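Local coordinates for protein succinate-semialdehyde dehydrogenase (PDB 4OGD) that oxidises succinic semialdehyde to succinate as an aldehyde dehydrogenase of the GabD type, using NADP+ as cofactor bound to a Rossmann fold, at residues V153-S158 with L184-D189; K225-L230 with T444-E449. All coordinates share one frame; numbering follows the deposited sequence.

Interaction 1. Residues V153-S158 with L184-D189; sequences VLKHAS and LFISYD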
loop_
_atom_site.group_PDB
_atom_site.type_symbol
_atom_site.label_atom_id
_atom_site.label_comp_id
_atom_site.label_asym_id
_atom_site.label_seq_id
_atom_site.Cartn_x
_atom_site.Cartn_y
_atom_site.Cartn_z
ATOM N N VAL A 153 -9.357 10.142 -12.178
ATOM C CA VAL A 153 -10.802 10.102 -12.388
ATOM C C VAL A 153 -11.440 9.995 -11.013
ATOM O O VAL A 153 -10.914 9.312 -10.119
ATOM C CB VAL A 153 -11.246 8.961 -13.342
ATOM C CG1 VAL A 153 -10.677 9.198 -14.739
ATOM C CG2 VAL A 153 -10.800 7.598 -12.820
ATOM N N LEU A 154 -12.550 10.710 -10.839
ATOM C CA LEU A 154 -13.157 10.907 -9.523
ATOM C C LEU A 154 -14.565 10.349 -9.438
ATOM O O LEU A 154 -15.438 10.714 -10.231
ATOM C CB LEU A 154 -13.211 12.401 -9.212
ATOM C CG LEU A 154 -14.052 12.810 -7.999
ATOM C CD1 LEU A 154 -13.403 12.296 -6.713
ATOM C CD2 LEU A 154 -14.212 14.325 -7.954
ATOM N N LYS A 155 -14.787 9.460 -8.479
ATOM C CA LYS A 155 -16.140 9.062 -8.132
ATOM C C LYS A 155 -16.454 9.673 -6.772
ATOM O O LYS A 155 -15.874 9.283 -5.758
ATOM C CB LYS A 155 -16.256 7.537 -8.104
ATOM C CG LYS A 155 -17.685 7.032 -8.236
ATOM C CD LYS A 155 -18.295 6.795 -6.885
ATOM C CE LYS A 155 -19.794 6.519 -7.000
ATOM N NZ LYS A 155 -20.565 7.501 -6.180
ATOM N N HIS A 156 -17.351 10.653 -6.763
ATOM C CA HIS A 156 -17.704 11.363 -5.543
ATOM C C HIS A 156 -19.018 10.848 -4.971
ATOM O O HIS A 156 -19.705 10.050 -5.600
ATOM C CB HIS A 156 -17.798 12.872 -5.827
ATOM C CG HIS A 156 -17.258 13.729 -4.722
ATOM N ND1 HIS A 156 -17.466 13.448 -3.389
ATOM C CD2 HIS A 156 -16.500 14.851 -4.755
ATOM C CE1 HIS A 156 -16.857 14.357 -2.649
ATOM N NE2 HIS A 156 -16.267 15.225 -3.452
ATOM N N ALA A 157 -19.356 11.307 -3.768
ATOM C CA ALA A 157 -20.601 10.925 -3.102
ATOM C C ALA A 157 -21.811 11.336 -3.922
ATOM O O ALA A 157 -21.801 12.377 -4.581
ATOM C CB ALA A 157 -20.675 11.552 -1.721
ATOM N N SER A 158 -22.861 10.523 -3.860
ATOM C CA SER A 158 -24.083 10.799 -4.609
ATOM C C SER A 158 -24.727 12.122 -4.218
ATOM O O SER A 158 -25.425 12.745 -5.021
ATOM C CB SER A 158 -25.089 9.660 -4.420
ATOM O OG SER A 158 -25.526 9.583 -3.079
ATOM N N LEU A 184 -16.741 11.507 -12.506
ATOM C CA LEU A 184 -17.521 10.414 -13.084
ATOM C C LEU A 184 -18.858 10.231 -12.369
ATOM O O LEU A 184 -18.903 9.714 -11.248
ATOM C CB LEU A 184 -16.739 9.100 -13.003
ATOM C CG LEU A 184 -15.269 9.073 -13.407
ATOM C CD1 LEU A 184 -14.713 7.670 -13.193
ATOM C CD2 LEU A 184 -15.083 9.503 -14.856
ATOM N N PHE A 185 -19.949 10.657 -13.002
ATOM C CA PHE A 185 -21.272 10.387 -12.454
ATOM C C PHE A 185 -21.644 8.963 -12.857
ATOM O O PHE A 185 -22.393 8.750 -13.811
ATOM C CB PHE A 185 -22.309 11.387 -12.986
ATOM C CG PHE A 185 -22.216 12.768 -12.367
ATOM C CD1 PHE A 185 -22.029 12.924 -10.999
ATOM C CD2 PHE A 185 -22.327 13.905 -13.155
ATOM C CE1 PHE A 185 -21.947 14.181 -10.431
ATOM C CE2 PHE A 185 -22.252 15.174 -12.590
ATOM C CZ PHE A 185 -22.062 15.311 -11.226
ATOM N N ILE A 186 -21.098 7.980 -12.143
ATOM C CA ILE A 186 -21.256 6.581 -12.536
ATOM C C ILE A 186 -21.842 5.679 -11.447
ATOM O O ILE A 186 -21.875 6.032 -10.261
ATOM C CB ILE A 186 -19.918 5.973 -13.021
ATOM C CG1 ILE A 186 -18.835 6.151 -11.952
ATOM C CG2 ILE A 186 -19.491 6.604 -14.351
ATOM C CD1 ILE A 186 -17.558 5.374 -12.249
ATOM N N SER A 187 -22.295 4.501 -11.867
ATOM C CA SER A 187 -22.880 3.517 -10.963
ATOM C C SER A 187 -21.777 2.698 -10.323
ATOM O O SER A 187 -20.635 2.739 -10.770
ATOM C CB SER A 187 -23.771 2.569 -11.750
ATOM O OG SER A 187 -22.982 1.796 -12.633
ATOM N N TYR A 188 -22.124 1.940 -9.290
ATOM C CA TYR A 188 -21.157 1.065 -8.631
ATOM C C TYR A 188 -20.617 0.019 -9.599
ATOM O O TYR A 188 -19.454 -0.371 -9.519
ATOM C CB TYR A 188 -21.791 0.360 -7.432
ATOM C CG TYR A 188 -22.148 1.270 -6.280
ATOM C CD1 TYR A 188 -21.510 2.496 -6.104
ATOM C CD2 TYR A 188 -23.126 0.901 -5.363
ATOM C CE1 TYR A 188 -21.841 3.330 -5.043
ATOM C CE2 TYR A 188 -23.463 1.725 -4.302
ATOM C CZ TYR A 188 -22.819 2.939 -4.147
ATOM O OH TYR A 188 -23.155 3.756 -3.090
ATOM N N ASP A 189 -21.462 -0.434 -10.519
ATOM C CA ASP A 189 -21.022 -1.420 -11.497
ATOM C C ASP A 189 -19.990 -0.815 -12.443
ATOM O O ASP A 189 -19.037 -1.482 -12.833
ATOM C CB ASP A 189 -22.208 -1.986 -12.274
ATOM C CG ASP A 189 -23.126 -2.816 -11.403
ATOM O OD1 ASP A 189 -22.616 -3.540 -10.520
ATOM O OD2 ASP A 189 -24.357 -2.743 -11.601
HETATM O O HOH W 1 -18.921 11.549 -9.059
#

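Interaction 2. Residues K225-L230 with T444-E449; sequences KTTLEL and TSFVNE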
loop_
_atom_site.group_PDB
_atom_site.type_symbol
_atom_site.label_atom_id
_atom_site.label_comp_id
_atom_site.label_asym_id
_atom_site.label_seq_id
_atom_site.Cartn_x
_atom_site.Cartn_y
_atom_site.Cartn_z
ATOM N N LYS A 225 -3.079 -1.289 -6.488
ATOM C CA LYS A 225 -2.675 -0.700 -5.207
ATOM C C LYS A 225 -3.770 0.219 -4.675
ATOM O O LYS A 225 -4.454 0.907 -5.447
ATOM C CB LYS A 225 -1.385 0.101 -5.410
ATOM C CG LYS A 225 -0.660 0.518 -4.134
ATOM C CD LYS A 225 0.569 1.342 -4.493
ATOM C CE LYS A 225 1.551 1.404 -3.336
ATOM N NZ LYS A 225 2.812 2.105 -3.718
ATOM N N THR A 226 -3.952 0.222 -3.355
ATOM C CA THR A 226 -4.908 1.126 -2.727
ATOM C C THR A 226 -4.313 1.886 -1.558
ATOM O O THR A 226 -3.330 1.453 -0.950
ATOM C CB THR A 226 -6.120 0.380 -2.159
ATOM O OG1 THR A 226 -5.663 -0.694 -1.321
ATOM C CG2 THR A 226 -6.983 -0.180 -3.276
ATOM N N THR A 227 -4.927 3.027 -1.255
ATOM C CA THR A 227 -4.835 3.620 0.075
ATOM C C THR A 227 -6.268 3.781 0.564
ATOM O O THR A 227 -7.179 4.028 -0.239
ATOM C CB THR A 227 -4.158 4.993 0.064
ATOM O OG1 THR A 227 -4.861 5.867 -0.833
ATOM C CG2 THR A 227 -2.703 4.865 -0.363
ATOM N N LEU A 228 -6.471 3.630 1.869
ATOM C CA LEU A 228 -7.801 3.754 2.461
ATOM C C LEU A 228 -7.774 4.711 3.641
ATOM O O LEU A 228 -7.034 4.506 4.605
ATOM C CB LEU A 228 -8.312 2.396 2.957
ATOM C CG LEU A 228 -8.558 1.296 1.926
ATOM C CD1 LEU A 228 -9.098 0.059 2.619
ATOM C CD2 LEU A 228 -9.511 1.769 0.833
ATOM N N GLU A 229 -8.615 5.738 3.566
ATOM C CA GLU A 229 -8.786 6.703 4.643
ATOM C C GLU A 229 -10.215 6.571 5.131
ATOM O O GLU A 229 -11.155 7.033 4.474
ATOM C CB GLU A 229 -8.519 8.120 4.127
ATOM C CG GLU A 229 -7.078 8.371 3.692
ATOM C CD GLU A 229 -6.164 8.794 4.829
ATOM O OE1 GLU A 229 -6.643 8.959 5.980
ATOM O OE2 GLU A 229 -4.942 8.959 4.567
ATOM N N LEU A 230 -10.389 5.899 6.264
ATOM C CA LEU A 230 -11.728 5.520 6.704
ATOM C C LEU A 230 -12.157 6.246 7.977
ATOM O O LEU A 230 -11.633 7.315 8.308
ATOM C CB LEU A 230 -11.811 4.000 6.866
ATOM C CG LEU A 230 -11.269 3.219 5.659
ATOM C CD1 LEU A 230 -11.339 1.714 5.932
ATOM C CD2 LEU A 230 -12.039 3.578 4.371
ATOM N N THR A 444 3.984 9.847 -2.374
ATOM C CA THR A 444 4.538 8.679 -3.068
ATOM C C THR A 444 3.604 7.482 -3.222
ATOM O O THR A 444 4.019 6.448 -3.739
ATOM C CB THR A 444 5.832 8.204 -2.407
ATOM O OG1 THR A 444 5.595 8.032 -1.010
ATOM C CG2 THR A 444 6.951 9.225 -2.619
ATOM N N SER A 445 2.350 7.619 -2.805
ATOM C CA SER A 445 1.448 6.470 -2.770
ATOM C C SER A 445 1.316 5.767 -4.110
ATOM O O SER A 445 1.305 4.536 -4.162
ATOM C CB SER A 445 0.062 6.881 -2.285
ATOM O OG SER A 445 0.142 7.386 -0.971
ATOM N N PHE A 446 1.220 6.545 -5.184
ATOM C CA PHE A 446 1.060 5.967 -6.515
ATOM C C PHE A 446 2.192 6.344 -7.461
ATOM O O PHE A 446 2.001 6.491 -8.679
ATOM C CB PHE A 446 -0.330 6.293 -7.072
ATOM C CG PHE A 446 -1.443 5.835 -6.170
ATOM C CD1 PHE A 446 -1.782 4.490 -6.101
ATOM C CD2 PHE A 446 -2.113 6.740 -5.358
ATOM C CE1 PHE A 446 -2.790 4.059 -5.272
ATOM C CE2 PHE A 446 -3.130 6.317 -4.511
ATOM C CZ PHE A 446 -3.468 4.971 -4.464
ATOM N N VAL A 447 3.385 6.480 -6.890
ATOM C CA VAL A 447 4.575 6.684 -7.706
ATOM C C VAL A 447 5.342 5.385 -7.839
ATOM O O VAL A 447 5.329 4.536 -6.937
ATOM C CB VAL A 447 5.516 7.784 -7.148
ATOM C CG1 VAL A 447 4.736 9.042 -6.783
ATOM C CG2 VAL A 447 6.323 7.274 -5.981
ATOM N N ASN A 448 5.992 5.231 -8.985
ATOM C CA ASN A 448 6.877 4.115 -9.237
ATOM C C ASN A 448 8.239 4.534 -8.728
ATOM O O ASN A 448 8.884 5.424 -9.297
ATOM C CB ASN A 448 6.922 3.829 -10.746
ATOM C CG ASN A 448 8.024 2.859 -11.135
ATOM O OD1 ASN A 448 8.639 2.222 -10.279
ATOM N ND2 ASN A 448 8.274 2.739 -12.443
ATOM N N GLU A 449 8.657 3.910 -7.641
ATOM C CA GLU A 449 10.011 4.092 -7.132
ATOM C C GLU A 449 10.889 3.171 -7.966
ATOM O O GLU A 449 10.935 1.962 -7.751
ATOM C CB GLU A 449 10.069 3.786 -5.634
ATOM C CG GLU A 449 9.303 4.827 -4.801
ATOM C CD GLU A 449 8.612 4.250 -3.574
ATOM O OE1 GLU A 449 7.960 3.189 -3.685
ATOM O OE2 GLU A 449 8.710 4.863 -2.485
HETATM O O HOH W 2 4.952 3.897 -3.150
#

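Interaction 1. Residues V153-S158 with L184-D189
Leu154 and Leu184 are joined by one direct backbone hydrogen bond, Leu184 N to Leu154 O at 2.7 Å, running close to the line of the carbonyl bond (C=O...N 163°). Two residues on from Leu154, a water bridges the segments: it accepts from His156 N and donates to Leu184 O at 2.9 Å, carrying the link between the two backbones beyond the direct bond. The apolar part is a meeting of Leu184 with Val153, in which CD1 of Leu184 rests 3.7 Å from CB of Val153 and the two side chains cross at a slant. Beside it the aliphatic stem of Lys155 packs on Ile186, CG to CG1 at 4.0 Å. Bends at chi2 (-94°) and chi4 then turn the lysine back along its own segment, where NZ donates to His156 O at 2.8 Å; on the way CE of Lys155 lies at the edge of the Tyr188 ring, near its plane, 4.3 Å from CE1. Tyr3 OH, hydrogen-bonded to Ile186 O, is a weak second partner of that ammonium group. The contact closes the 181-183 border of the six-stranded sheet of this Rossmann-type domain: helix 22-41 lies against Val153 and Leu184, helix 136-148 against Leu154, and strand 124-128 pairs with Val153 and Lys155.

Interaction 2. Residues K225-L230 with T444-E449
This is a strand-to-turn contact, in which strand 225-229 of the Rossmann-type sheet meets a type I beta turn, Thr444 to Val447, that leads into strand 448-455 of the separate three-stranded antiparallel sheet. The turn, closed by Val447 N to Thr444 O at 3.2 Å, offers a carbonyl and an aromatic ring to Lys225-Thr227. Lys225 makes the polar link. With CG anti to the backbone N (chi1 -167°) and the remaining chain extended, it reaches alongside the turn until NZ donates to Ser445 O at 2.9 Å; the ammonium nitrogen lies 31° out of the plane of that carbonyl, and CE also comes within 3.2 Å of the same oxygen. The Phe446 ring turns its CE1-CZ side to the backbone of Lys225-Thr227: CE1 approaches Lys225 O at 3.6 Å with the oxygen near the ring plane, an edge-on approach to a carbonyl, while Thr227 OG1 lies obliquely 4.0 Å from CZ. The other branch of Thr227, CG2, touches Ser445 OG at 3.8 Å. Cys204 of the adjacent strand 200-206 packs on both Thr227 and Phe446, while Thr122 OG1 and Asn150 ND2 hold Phe446 O where the chain leads on toward strand 448-455. The three-stranded sheet meets the second subunit, consistent with the oligomerisation arm of the aldehyde dehydrogenases: Asn448 ND2 donates to Thr409 O and Arg436 NE to Glu449 O, both partners in that chain, whose Tyr434 also packs on Lys225. Around the lysine tip a water accepts weakly from Lys225 NZ and donates to Thr444 O and Glu449 OE1, the latter at 3.1 Å, linking two opposite charges that do not touch directly.

How the interactions relate
Both interactions reach the six-stranded sheet of the Rossmann-type domain, at different places across it. Its order is 181-183, 152-155, 124-128, 200-206, 225-229 and 433-434, so interaction 1 lies at one border and interaction 2 next to the other, with strands 124-128 and 200-206 between. Their centres are 19 Å apart and their nearest atoms about 10 Å, without touching. Along the chain they come in series, 184-189 ending before 225-230 begins. Interaction 1 joins segments 26 residues apart, whereas interaction 2 brings back the chain's C-terminal part after 214 residues and connects the sheet to the three-stranded sheet near the second subunit.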